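Local coordinates for beta-N-acetylhexosaminidase (Arthrobacter aurescens, PDB 3RCN), which probably hydrolyses terminal non-reducing N-acetyl-D-hexosamine residues from N-acetyl-beta-D-hexosaminides, at residues R42-R47 against G97-A102; A79-V84 against V89-G94; G110-R115 against E123-P128; A501-L506 against V511-L516. All blocks are in the same frame, centred on the assembly; numbering follows the deposited sequence.

In the fold
From the N terminus, helix 39-53 comes first, and contact 1 closes the long loop from it to helix 95-109. Nested inside that loop is contact 2, the hairpin of strands 80-84 and 88-92. The two touch where Ala-98 and Gly-97 lie on Ala-92 and Tyr-80. Contact 3 follows in series, turning the chain from helix 95-109 back to strand 125-134, the sheet neighbour of strand 80-84. All three lie within the N-terminal alpha-beta half sandwich. Much later, contact 4 folds the chain leaving helix 491-508 against that helix. It meets contact 3 through Leu-114 on Arg-505 and Pro-111 on Ala-504, so the N-terminal half sandwich packs on helix 491-508, probably part of the barrel domain.

Contact 1 of 4, residues R42-R47 against G97-A102; sequences RRWLTR and GAFYGA. With SO4 (sulfate ion), chain H; SO4 (sulfate ion), chain I.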
loop_
_atom_site.group_PDB
_atom_site.type_symbol
_atom_site.label_atom_id
_atom_site.label_comp_id
_atom_site.label_asym_id
_atom_site.label_seq_id
_atom_site.Cartn_x
_atom_site.Cartn_y
_atom_site.Cartn_z
ATOM N N ARG A 42 12.245 -0.223 -21.271
ATOM C CA ARG A 42 11.344 0.670 -21.994
ATOM C C ARG A 42 9.916 0.527 -21.452
ATOM O O ARG A 42 9.214 1.519 -21.243
ATOM C CB ARG A 42 11.367 0.403 -23.497
ATOM C CG ARG A 42 10.388 1.277 -24.291
ATOM C CD ARG A 42 9.695 0.487 -25.377
ATOM N NE ARG A 42 10.224 0.778 -26.706
ATOM C CZ ARG A 42 10.251 -0.094 -27.713
ATOM N NH1 ARG A 42 9.789 -1.328 -27.543
ATOM N NH2 ARG A 42 10.752 0.260 -28.890
ATOM N N ARG A 43 9.498 -0.716 -21.223
ATOM C CA ARG A 43 8.173 -0.992 -20.675
ATOM C C ARG A 43 7.982 -0.354 -19.301
ATOM O O ARG A 43 6.956 0.273 -19.039
ATOM C CB ARG A 43 7.907 -2.500 -20.613
ATOM C CG ARG A 43 7.760 -3.153 -21.982
ATOM C CD ARG A 43 7.372 -4.629 -21.890
ATOM N NE ARG A 43 8.470 -5.441 -21.385
ATOM C CZ ARG A 43 9.269 -6.167 -22.158
ATOM N NH1 ARG A 43 9.086 -6.198 -23.474
ATOM N NH2 ARG A 43 10.243 -6.869 -21.618
ATOM N N TRP A 44 8.971 -0.497 -18.428
ATOM C CA TRP A 44 8.860 0.065 -17.092
ATOM C C TRP A 44 8.731 1.589 -17.125
ATOM O O TRP A 44 7.898 2.160 -16.425
ATOM C CB TRP A 44 10.032 -0.332 -16.203
ATOM C CG TRP A 44 9.931 0.332 -14.894
ATOM C CD1 TRP A 44 9.227 -0.096 -13.810
ATOM C CD2 TRP A 44 10.502 1.589 -14.535
ATOM N NE1 TRP A 44 9.346 0.807 -12.784
ATOM C CE2 TRP A 44 10.117 1.855 -13.209
ATOM C CE3 TRP A 44 11.304 2.512 -15.203
ATOM C CZ2 TRP A 44 10.506 3.012 -12.541
ATOM C CZ3 TRP A 44 11.689 3.657 -14.537
ATOM C CH2 TRP A 44 11.290 3.899 -13.222
ATOM N N LEU A 45 9.566 2.242 -17.924
ATOM C CA LEU A 45 9.530 3.696 -18.058
ATOM C C LEU A 45 8.179 4.170 -18.603
ATOM O O LEU A 45 7.541 5.086 -18.052
ATOM C CB LEU A 45 10.646 4.157 -18.987
ATOM C CG LEU A 45 10.865 5.662 -19.059
ATOM C CD1 LEU A 45 11.237 6.189 -17.677
ATOM C CD2 LEU A 45 11.948 5.974 -20.080
ATOM N N THR A 46 7.751 3.527 -19.686
ATOM C CA THR A 46 6.440 3.770 -20.260
ATOM C C THR A 46 5.342 3.717 -19.202
ATOM O O THR A 46 4.516 4.610 -19.124
ATOM C CB THR A 46 6.113 2.761 -21.364
ATOM O OG1 THR A 46 6.914 3.039 -22.517
ATOM C CG2 THR A 46 4.637 2.854 -21.744
ATOM N N ARG A 47 5.341 2.676 -18.383
ATOM C CA ARG A 47 4.349 2.561 -17.326
ATOM C C ARG A 47 4.490 3.653 -16.271
ATOM O O ARG A 47 3.497 4.254 -15.864
ATOM C CB ARG A 47 4.403 1.183 -16.664
ATOM C CG ARG A 47 3.889 0.060 -17.535
ATOM C CD ARG A 47 3.076 -0.926 -16.723
ATOM N NE ARG A 47 3.807 -1.418 -15.565
ATOM C CZ ARG A 47 4.725 -2.371 -15.641
ATOM N NH1 ARG A 47 5.008 -2.905 -16.822
ATOM N NH2 ARG A 47 5.367 -2.783 -14.553
ATOM N N GLY A 97 21.294 -1.530 -16.500
ATOM C CA GLY A 97 21.917 -0.235 -16.705
ATOM C C GLY A 97 20.914 0.780 -17.222
ATOM O O GLY A 97 20.823 1.902 -16.718
ATOM N N ALA A 98 20.162 0.375 -18.239
ATOM C CA ALA A 98 19.137 1.218 -18.834
ATOM C C ALA A 98 18.090 1.579 -17.786
ATOM O O ALA A 98 17.570 2.687 -17.768
ATOM C CB ALA A 98 18.486 0.501 -20.013
ATOM N N PHE A 99 17.791 0.630 -16.910
ATOM C CA PHE A 99 16.822 0.856 -15.860
ATOM C C PHE A 99 17.309 1.981 -14.962
ATOM O O PHE A 99 16.566 2.913 -14.669
ATOM C CB PHE A 99 16.598 -0.431 -15.049
ATOM C CG PHE A 99 15.626 -0.270 -13.922
ATOM C CD1 PHE A 99 14.258 -0.271 -14.161
ATOM C CD2 PHE A 99 16.074 -0.101 -12.619
ATOM C CE1 PHE A 99 13.347 -0.115 -13.117
ATOM C CE2 PHE A 99 15.168 0.058 -11.566
ATOM C CZ PHE A 99 13.805 0.044 -11.816
ATOM N N TYR A 100 18.564 1.898 -14.526
ATOM C CA TYR A 100 19.107 2.905 -13.622
ATOM C C TYR A 100 19.178 4.275 -14.298
ATOM O O TYR A 100 18.970 5.303 -13.656
ATOM C CB TYR A 100 20.454 2.455 -13.043
ATOM C CG TYR A 100 20.309 1.221 -12.184
ATOM C CD1 TYR A 100 19.217 1.079 -11.326
ATOM C CD2 TYR A 100 21.223 0.175 -12.258
ATOM C CE1 TYR A 100 19.053 -0.059 -10.531
ATOM C CE2 TYR A 100 21.063 -0.986 -11.472
ATOM C CZ TYR A 100 19.971 -1.087 -10.619
ATOM O OH TYR A 100 19.801 -2.204 -9.850
ATOM N N GLY A 101 19.440 4.286 -15.600
ATOM C CA GLY A 101 19.431 5.526 -16.349
ATOM C C GLY A 101 18.051 6.163 -16.279
ATOM O O GLY A 101 17.931 7.350 -16.017
ATOM N N ALA A 102 17.024 5.351 -16.518
ATOM C CA ALA A 102 15.631 5.738 -16.385
ATOM C C ALA A 102 15.334 6.393 -15.044
ATOM O O ALA A 102 14.647 7.418 -14.993
ATOM C CB ALA A 102 14.717 4.527 -16.586
HETATM S S SO4 H . 3.862 -1.699 -20.996
HETATM O O1 SO4 H . 3.137 -0.585 -20.398
HETATM O O2 SO4 H . 4.604 -1.207 -22.156
HETATM O O3 SO4 H . 4.773 -2.259 -20.002
HETATM O O4 SO4 H . 2.927 -2.745 -21.399
HETATM S S SO4 I . 11.046 -8.214 -25.693
HETATM O O1 SO4 I . 9.756 -8.902 -25.637
HETATM O O2 SO4 I . 10.865 -6.866 -26.231
HETATM O O3 SO4 I . 11.630 -8.150 -24.354
HETATM O O4 SO4 I . 11.952 -8.951 -26.565
#
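Trp-44 and Phe-99 join helices 39-53 and 95-109, which lie side by side in the alpha-beta half sandwich of the N-terminal domain. The axes of the two short segments run almost parallel, at 20°, with a closest approach of 10.0 Å, so the gap is bridged by large side chains reaching in from each helix. Phe-99 presents an edge to one face of the indole in a tilted edge-to-face pair: its CE1 sits 3.6 Å from Trp-44 CD2, above the middle of the ring system, and the planes meet at 60°. On both residues CG is anti to the backbone N (chi1 176° for Trp-44), and the two side chains run across each other at about a right angle. The rim of the indole has a second partner, Ala-102, whose CB lies close to the ring plane, 3.8 Å from Trp-44 CZ3. Were Trp-44 an alanine, the Phe-99 edge would probably lose its aromatic face and a gap would open beside the Ala-102 methyl. Helix 154-166 adds Glu-162 beside Trp-44 and Ala-165 beside Phe-99. Away from segment 97-102, Arg-43 forms a salt bridge with Asp-56 of the second subunit, while Arg-47 NH1 donates to O3 of a sulfate at 3.3 Å. Back in the groove, Leu-45 extends the apolar seam, its CD1 4.0 Å from Ala-102 CB.

Contact 2 of 4, residues A79-V84 against V89-G94; sequences AYRLEV and VISAGG
Ala-79 meets Gly-93 at the open end of an antiparallel beta hairpin, strands 80-84 and 88-92, through a weak hydrogen bond from Gly-93 N to Ala-79 O at 3.4 Å. Tyr-80 pairs with Ala-92 as a non-hydrogen-bonded pair, and their CB atoms are 4.0 Å apart. Its CG lies between the backbone N and the carbonyl carbon (chi1 71°), and the ring leads away from the partner strand toward helix 95-109, where the hydroxyl is hydrogen-bonded to Thr-104. Arg-81 and Ser-91 form a hydrogen-bonded pair; Arg-81 N reaches Ser-91 O at 2.7 Å, and the return bond closes the ring. On that face the guanidinium lays one side over Ser-91 CB, while NH1 makes a salt bridge with Asp-72. A water lies 2.7 Å from Ser-91 OG and donates weakly to Arg-81 O. Leu-82 turns to the helix-facing side with Tyr-80 and Ile-90, its CD1 3.8 Å from Ile-90 CG1. Its backbone bonds to Val-132, so strand 80-84 is an inner strand of the sheet. Glu-83 completes the ladder with Val-89: Val-89 N donates to Glu-83 O at 2.7 Å, almost straight at 178°.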
loop_
_atom_site.group_PDB
_atom_site.type_symbol
_atom_site.label_atom_id
_atom_site.label_comp_id
_atom_site.label_asym_id
_atom_site.label_seq_id
_atom_site.Cartn_x
_atom_site.Cartn_y
_atom_site.Cartn_z
ATOM N N ALA A 79 25.873 -0.274 -15.675
ATOM C CA ALA A 79 26.368 1.072 -15.928
ATOM C C ALA A 79 25.609 1.739 -17.080
ATOM O O ALA A 79 25.129 1.067 -17.991
ATOM C CB ALA A 79 27.880 1.044 -16.216
ATOM N N TYR A 80 25.458 3.054 -17.015
ATOM C CA TYR A 80 24.792 3.772 -18.091
ATOM C C TYR A 80 25.409 5.143 -18.327
ATOM O O TYR A 80 26.125 5.683 -17.486
ATOM C CB TYR A 80 23.302 3.945 -17.780
ATOM C CG TYR A 80 23.093 4.924 -16.668
ATOM C CD1 TYR A 80 23.064 4.495 -15.348
ATOM C CD2 TYR A 80 22.977 6.279 -16.928
ATOM C CE1 TYR A 80 22.908 5.381 -14.315
ATOM C CE2 TYR A 80 22.821 7.180 -15.893
ATOM C CZ TYR A 80 22.779 6.718 -14.589
ATOM O OH TYR A 80 22.625 7.594 -13.548
ATOM N N ARG A 81 25.108 5.696 -19.490
ATOM C CA ARG A 81 25.449 7.064 -19.814
ATOM C C ARG A 81 24.139 7.767 -20.170
ATOM O O ARG A 81 23.288 7.185 -20.849
ATOM C CB ARG A 81 26.424 7.079 -20.988
ATOM C CG ARG A 81 27.174 8.377 -21.165
ATOM C CD ARG A 81 28.321 8.200 -22.150
ATOM N NE ARG A 81 27.856 7.671 -23.431
ATOM C CZ ARG A 81 28.161 6.461 -23.900
ATOM N NH1 ARG A 81 28.951 5.657 -23.197
ATOM N NH2 ARG A 81 27.688 6.057 -25.078
ATOM N N LEU A 82 23.951 8.997 -19.697
ATOM C CA LEU A 82 22.714 9.732 -19.995
ATOM C C LEU A 82 22.977 11.097 -20.624
ATOM O O LEU A 82 23.678 11.946 -20.069
ATOM C CB LEU A 82 21.821 9.847 -18.752
ATOM C CG LEU A 82 20.707 10.896 -18.719
ATOM C CD1 LEU A 82 19.907 10.905 -19.996
ATOM C CD2 LEU A 82 19.797 10.635 -17.541
ATOM N N GLU A 83 22.395 11.299 -21.795
ATOM C CA GLU A 83 22.705 12.465 -22.604
ATOM C C GLU A 83 21.446 13.238 -22.986
ATOM O O GLU A 83 20.499 12.665 -23.527
ATOM C CB GLU A 83 23.457 12.022 -23.861
ATOM C CG GLU A 83 23.928 13.162 -24.728
ATOM C CD GLU A 83 24.881 14.079 -23.994
ATOM O OE1 GLU A 83 25.694 13.568 -23.186
ATOM O OE2 GLU A 83 24.803 15.308 -24.223
ATOM N N VAL A 84 21.449 14.540 -22.700
ATOM C CA VAL A 84 20.320 15.419 -23.015
ATOM C C VAL A 84 20.690 16.490 -24.066
ATOM O O VAL A 84 21.585 17.311 -23.871
ATOM C CB VAL A 84 19.759 16.067 -21.745
ATOM C CG1 VAL A 84 18.294 16.427 -21.933
ATOM C CG2 VAL A 84 19.917 15.116 -20.573
ATOM N N VAL A 89 18.964 10.626 -24.530
ATOM C CA VAL A 89 19.630 9.394 -24.939
ATOM C C VAL A 89 20.302 8.668 -23.775
ATOM O O VAL A 89 21.240 9.181 -23.169
ATOM C CB VAL A 89 20.679 9.668 -26.032
ATOM C CG1 VAL A 89 21.430 8.393 -26.372
ATOM C CG2 VAL A 89 20.014 10.231 -27.263
ATOM N N ILE A 90 19.814 7.471 -23.467
ATOM C CA ILE A 90 20.378 6.666 -22.387
ATOM C C ILE A 90 21.086 5.462 -22.969
ATOM O O ILE A 90 20.439 4.589 -23.546
ATOM C CB ILE A 90 19.287 6.171 -21.419
ATOM C CG1 ILE A 90 18.626 7.346 -20.706
ATOM C CG2 ILE A 90 19.870 5.229 -20.381
ATOM C CD1 ILE A 90 17.391 6.948 -19.920
ATOM N N SER A 91 22.412 5.434 -22.834
ATOM C CA SER A 91 23.246 4.287 -23.236
ATOM C C SER A 91 23.523 3.369 -22.044
ATOM O O SER A 91 23.865 3.840 -20.957
ATOM C CB SER A 91 24.600 4.766 -23.784
ATOM O OG SER A 91 24.456 5.737 -24.804
ATOM N N ALA A 92 23.407 2.061 -22.236
ATOM C CA ALA A 92 23.752 1.131 -21.163
ATOM C C ALA A 92 24.351 -0.185 -21.682
ATOM O O ALA A 92 24.188 -0.527 -22.859
ATOM C CB ALA A 92 22.528 0.873 -20.269
ATOM N N GLY A 93 25.042 -0.917 -20.808
ATOM C CA GLY A 93 25.600 -2.217 -21.170
ATOM C C GLY A 93 24.581 -3.347 -21.067
ATOM O O GLY A 93 24.780 -4.452 -21.580
ATOM N N GLY A 94 23.472 -3.062 -20.394
ATOM C CA GLY A 94 22.405 -4.030 -20.245
ATOM C C GLY A 94 21.103 -3.426 -19.736
ATOM O O GLY A 94 21.004 -2.223 -19.496
HETATM O O HOH W 1 24.433 8.109 -23.528
#

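Contact 3 of 4, residues G110-R115 against E123-P128; sequences GPAALR and EGWSVP
The connection from helix 95-109 to strand 125-134 contains a 3-10 turn at 111-114, whose Ala-112 and Ala-113 receive the indole of Trp-125 on that strand. The ring comes edge-on: Trp-125 CH2 lies 4.0 Å from Ala-112 CB and CZ3 lies 3.8 Å from Ala-113 CB, so the far rim of the six-membered ring bridges the two methyls. Ala-112 O and Ala-113 N also lie near the ring plane, the latter 3.7 Å from Trp-125 CZ3; this is packing against the peptide, since Ala-113 N already donates to Gly-110 O at 3.0 Å. With CG anti to the carbonyl carbon (chi1 -64°), the indole projects off the strand toward the turn. Trp-55 meets it edge-to-face, and Leu-109 and Val-120 pack around it. A serine at Trp-125 would probably leave the two alanine methyls and the ring of Trp-55 without their aromatic partner, with a gap between turn and strand. Gly-110, just past the helix, has a positive phi, 106°; at its backbone angles a CB would press against the preceding carbonyl oxygen. This is the second half of a beta-alpha-beta crossover (88-92, 95-109, 125-134) in the alpha-beta half sandwich.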
loop_
_atom_site.group_PDB
_atom_site.type_symbol
_atom_site.label_atom_id
_atom_site.label_comp_id
_atom_site.label_asym_id
_atom_site.label_seq_id
_atom_site.Cartn_x
_atom_site.Cartn_y
_atom_site.Cartn_z
ATOM N N GLY A 110 11.910 15.850 -11.947
ATOM C CA GLY A 110 11.355 16.354 -10.699
ATOM C C GLY A 110 10.387 15.399 -10.017
ATOM O O GLY A 110 9.953 14.422 -10.631
ATOM N N PRO A 111 10.034 15.681 -8.747
ATOM C CA PRO A 111 9.220 14.781 -7.918
ATOM C C PRO A 111 7.864 14.406 -8.518
ATOM O O PRO A 111 7.348 13.340 -8.163
ATOM C CB PRO A 111 9.019 15.577 -6.619
ATOM C CG PRO A 111 10.163 16.509 -6.574
ATOM C CD PRO A 111 10.406 16.897 -8.005
ATOM N N ALA A 112 7.292 15.235 -9.393
ATOM C CA ALA A 112 5.967 14.906 -9.937
ATOM C C ALA A 112 6.047 13.701 -10.869
ATOM O O ALA A 112 5.046 13.035 -11.150
ATOM C CB ALA A 112 5.343 16.093 -10.643
ATOM N N ALA A 113 7.255 13.425 -11.333
ATOM C CA ALA A 113 7.515 12.269 -12.174
ATOM C C ALA A 113 7.406 10.951 -11.402
ATOM O O ALA A 113 7.302 9.893 -12.014
ATOM C CB ALA A 113 8.875 12.399 -12.817
ATOM N N LEU A 114 7.414 11.023 -10.068
ATOM C CA LEU A 114 7.269 9.838 -9.206
ATOM C C LEU A 114 5.851 9.547 -8.714
ATOM O O LEU A 114 5.623 8.559 -8.009
ATOM C CB LEU A 114 8.176 9.975 -7.984
ATOM C CG LEU A 114 9.631 10.223 -8.356
ATOM C CD1 LEU A 114 10.460 10.539 -7.132
ATOM C CD2 LEU A 114 10.157 9.007 -9.080
ATOM N N ARG A 115 4.905 10.420 -9.051
ATOM C CA ARG A 115 3.514 10.192 -8.691
ATOM C C ARG A 115 2.895 9.117 -9.585
ATOM O O ARG A 115 3.379 8.856 -10.681
ATOM C CB ARG A 115 2.719 11.496 -8.786
ATOM C CG ARG A 115 3.280 12.621 -7.935
ATOM C CD ARG A 115 2.798 12.540 -6.499
ATOM N NE ARG A 115 3.360 13.608 -5.672
ATOM C CZ ARG A 115 3.024 13.823 -4.402
ATOM N NH1 ARG A 115 2.118 13.052 -3.815
ATOM N NH2 ARG A 115 3.581 14.819 -3.723
ATOM N N GLU A 123 1.515 20.335 -19.850
ATOM C CA GLU A 123 1.599 21.014 -21.144
ATOM C C GLU A 123 2.988 20.751 -21.699
ATOM O O GLU A 123 3.158 20.344 -22.853
ATOM C CB GLU A 123 1.343 22.515 -21.009
ATOM C CG GLU A 123 -0.039 22.874 -20.481
ATOM C CD GLU A 123 -1.165 22.231 -21.280
ATOM O OE1 GLU A 123 -0.971 21.968 -22.489
ATOM O OE2 GLU A 123 -2.242 21.982 -20.694
ATOM N N GLY A 124 3.979 20.954 -20.844
ATOM C CA GLY A 124 5.311 20.475 -21.124
ATOM C C GLY A 124 6.027 20.194 -19.823
ATOM O O GLY A 124 5.702 20.750 -18.768
ATOM N N TRP A 125 7.003 19.301 -19.899
ATOM C CA TRP A 125 7.908 19.090 -18.795
ATOM C C TRP A 125 9.251 19.411 -19.368
ATOM O O TRP A 125 9.441 19.377 -20.580
ATOM C CB TRP A 125 7.901 17.648 -18.324
ATOM C CG TRP A 125 6.620 17.167 -17.754
ATOM C CD1 TRP A 125 5.375 17.384 -18.243
ATOM C CD2 TRP A 125 6.459 16.371 -16.573
ATOM N NE1 TRP A 125 4.435 16.771 -17.442
ATOM C CE2 TRP A 125 5.078 16.147 -16.407
ATOM C CE3 TRP A 125 7.346 15.829 -15.642
ATOM C CZ2 TRP A 125 4.563 15.399 -15.346
ATOM C CZ3 TRP A 125 6.833 15.088 -14.591
ATOM C CH2 TRP A 125 5.457 14.877 -14.454
ATOM N N SER A 126 10.196 19.728 -18.506
ATOM C CA SER A 126 11.518 20.017 -19.000
ATOM C C SER A 126 12.602 19.207 -18.312
ATOM O O SER A 126 12.608 19.060 -17.089
ATOM C CB SER A 126 11.790 21.505 -18.887
ATOM O OG SER A 126 10.950 22.192 -19.783
ATOM N N VAL A 127 13.510 18.675 -19.122
ATOM C CA VAL A 127 14.722 18.050 -18.624
ATOM C C VAL A 127 15.904 18.973 -18.880
ATOM O O VAL A 127 16.190 19.311 -20.024
ATOM C CB VAL A 127 14.999 16.718 -19.337
ATOM C CG1 VAL A 127 14.544 15.555 -18.484
ATOM C CG2 VAL A 127 14.316 16.698 -20.696
ATOM N N PRO A 128 16.592 19.396 -17.812
ATOM C CA PRO A 128 17.799 20.203 -18.009
ATOM C C PRO A 128 18.792 19.449 -18.890
ATOM O O PRO A 128 18.843 18.229 -18.811
ATOM C CB PRO A 128 18.350 20.368 -16.588
ATOM C CG PRO A 128 17.644 19.337 -15.759
ATOM C CD PRO A 128 16.314 19.144 -16.389
#

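Contact 4 of 4, residues A501-L506 against V511-L516; sequences AHLARL and VEYRPL
Leu-503 and Tyr-513 form the apolar centre, where the chain leaving helix 491-508 folds back along it. Leu-503 CD2 stands over one face of the phenol ring in a CH-pi contact, 3.9 Å from the ring centroid and 19° off its normal, shifted toward the CE2-CZ side. The other branch, CD1, reaches beyond the ring to Leu-516 CD1 at 4.1 Å. Tyr-513 has chi1 52°, with CG between the backbone N and the carbonyl carbon, and from there the ring turns one face to Leu-503, while Leu-506 meets its CD1 side obliquely. One turn on, Leu-506 CB is 4.1 Å from Tyr-513 CD1 and 4.2 Å from Val-511 CB. Met-166 and Val-163 of helix 154-166 cover Leu-506 and Val-511, extending this cluster into the body of the protein.

Farther out, the polar groups find separate partners. Val-511 N donates to Leu-506 O at 2.9 Å and 161°, tilted out of the carbonyl plane. The Tyr-513 hydroxyl passes Leu-503 and is hydrogen-bonded to Glu-507. Elsewhere on the helix, Arg-505 NH1 donates to His-502 ND1 at 2.8 Å, with the bond nearly in the plane of both groups; with NE2 bonded to His-167, the rotation of the imidazole is fixed at both nitrogens. Glu-512, turned away from the helix, makes a salt bridge with Arg-465. The 6→1 bond from Val-511 N to Leu-506 O and the apolar contact of the same two residues are two features of a Schellman-type C-terminus at the end of helix 491-508, the last long helix before the C-terminal loop.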
loop_
_atom_site.group_PDB
_atom_site.type_symbol
_atom_site.label_atom_id
_atom_site.label_comp_id
_atom_site.label_asym_id
_atom_site.label_seq_id
_atom_site.Cartn_x
_atom_site.Cartn_y
_atom_site.Cartn_z
ATOM N N ALA A 501 16.059 18.476 -2.509
ATOM C CA ALA A 501 15.274 17.733 -3.507
ATOM C C ALA A 501 14.669 16.406 -3.010
ATOM O O ALA A 501 13.460 16.181 -3.127
ATOM C CB ALA A 501 16.054 17.538 -4.800
ATOM N N HIS A 502 15.538 15.501 -2.564
ATOM C CA HIS A 502 15.167 14.113 -2.267
ATOM C C HIS A 502 14.020 13.869 -1.285
ATOM O O HIS A 502 13.211 12.962 -1.497
ATOM C CB HIS A 502 16.389 13.315 -1.824
ATOM C CG HIS A 502 16.263 11.843 -2.075
ATOM N ND1 HIS A 502 16.232 11.311 -3.342
ATOM C CD2 HIS A 502 16.135 10.801 -1.218
ATOM C CE1 HIS A 502 16.107 9.993 -3.260
ATOM N NE2 HIS A 502 16.041 9.663 -1.986
ATOM N N LEU A 503 13.950 14.643 -0.207
ATOM C CA LEU A 503 12.820 14.501 0.705
ATOM C C LEU A 503 11.501 14.672 -0.052
ATOM O O LEU A 503 10.510 14.011 0.263
ATOM C CB LEU A 503 12.891 15.506 1.856
ATOM C CG LEU A 503 13.903 15.298 2.984
ATOM C CD1 LEU A 503 13.553 16.229 4.130
ATOM C CD2 LEU A 503 13.949 13.837 3.472
ATOM N N ALA A 504 11.490 15.557 -1.049
ATOM C CA ALA A 504 10.286 15.786 -1.853
ATOM C C ALA A 504 9.962 14.565 -2.702
ATOM O O ALA A 504 8.788 14.280 -2.955
ATOM C CB ALA A 504 10.445 17.007 -2.734
ATOM N N ARG A 505 11.006 13.852 -3.138
ATOM C CA ARG A 505 10.830 12.610 -3.898
ATOM C C ARG A 505 10.250 11.499 -3.020
ATOM O O ARG A 505 9.354 10.762 -3.450
ATOM C CB ARG A 505 12.150 12.143 -4.494
ATOM C CG ARG A 505 12.713 13.031 -5.579
ATOM C CD ARG A 505 14.069 12.501 -6.052
ATOM N NE ARG A 505 14.859 13.542 -6.696
ATOM C CZ ARG A 505 16.078 13.898 -6.313
ATOM N NH1 ARG A 505 16.668 13.272 -5.301
ATOM N NH2 ARG A 505 16.713 14.870 -6.952
ATOM N N LEU A 506 10.762 11.377 -1.793
ATOM C CA LEU A 506 10.207 10.421 -0.840
ATOM C C LEU A 506 8.734 10.728 -0.528
ATOM O O LEU A 506 7.901 9.820 -0.415
ATOM C CB LEU A 506 11.019 10.404 0.451
ATOM C CG LEU A 506 12.487 9.982 0.358
ATOM C CD1 LEU A 506 13.111 9.982 1.731
ATOM C CD2 LEU A 506 12.656 8.619 -0.296
ATOM N N VAL A 511 6.326 7.867 1.114
ATOM C CA VAL A 511 7.169 7.379 2.193
ATOM C C VAL A 511 7.164 8.355 3.357
ATOM O O VAL A 511 7.628 9.476 3.205
ATOM C CB VAL A 511 8.635 7.198 1.700
ATOM C CG1 VAL A 511 9.525 6.742 2.833
ATOM C CG2 VAL A 511 8.691 6.217 0.543
ATOM N N GLU A 512 6.665 7.933 4.518
ATOM C CA GLU A 512 6.716 8.812 5.671
ATOM C C GLU A 512 7.995 8.513 6.436
ATOM O O GLU A 512 8.065 7.542 7.171
ATOM C CB GLU A 512 5.528 8.555 6.616
ATOM C CG GLU A 512 4.157 8.380 5.940
ATOM C CD GLU A 512 2.984 8.289 6.940
ATOM O OE1 GLU A 512 2.152 7.365 6.795
ATOM O OE2 GLU A 512 2.888 9.146 7.854
ATOM N N TYR A 513 8.959 9.425 6.347
ATOM C CA TYR A 513 10.277 9.230 6.926
ATOM C C TYR A 513 10.398 9.928 8.273
ATOM O O TYR A 513 9.469 10.600 8.697
ATOM C CB TYR A 513 11.317 9.786 5.959
ATOM C CG TYR A 513 11.027 11.204 5.539
ATOM C CD1 TYR A 513 10.298 11.472 4.378
ATOM C CD2 TYR A 513 11.470 12.276 6.304
ATOM C CE1 TYR A 513 10.021 12.765 3.990
ATOM C CE2 TYR A 513 11.205 13.574 5.930
ATOM C CZ TYR A 513 10.480 13.818 4.772
ATOM O OH TYR A 513 10.227 15.120 4.407
ATOM N N ARG A 514 11.541 9.780 8.945
ATOM C CA ARG A 514 11.796 10.576 10.142
ATOM C C ARG A 514 12.239 11.948 9.686
ATOM O O ARG A 514 13.235 12.062 8.983
ATOM C CB ARG A 514 12.885 9.982 11.040
ATOM C CG ARG A 514 12.854 10.558 12.471
ATOM C CD ARG A 514 14.054 10.167 13.329
ATOM N NE ARG A 514 15.154 11.109 13.136
ATOM C CZ ARG A 514 15.645 11.916 14.076
ATOM N NH1 ARG A 514 15.162 11.900 15.312
ATOM N NH2 ARG A 514 16.648 12.730 13.777
ATOM N N PRO A 515 11.493 12.997 10.070
ATOM C CA PRO A 515 11.950 14.342 9.717
ATOM C C PRO A 515 13.292 14.607 10.377
ATOM O O PRO A 515 13.562 14.077 11.455
ATOM C CB PRO A 515 10.869 15.244 10.310
ATOM C CG PRO A 515 9.653 14.382 10.380
ATOM C CD PRO A 515 10.192 13.023 10.760
ATOM N N LEU A 516 14.126 15.412 9.730
ATOM C CA LEU A 516 15.469 15.663 10.224
ATOM C C LEU A 516 15.507 16.235 11.649
ATOM O O LEU A 516 16.430 15.953 12.430
ATOM C CB LEU A 516 16.219 16.554 9.241
ATOM C CG LEU A 516 16.824 15.784 8.059
ATOM C CD1 LEU A 516 15.790 14.928 7.339
ATOM C CD2 LEU A 516 17.477 16.747 7.092
#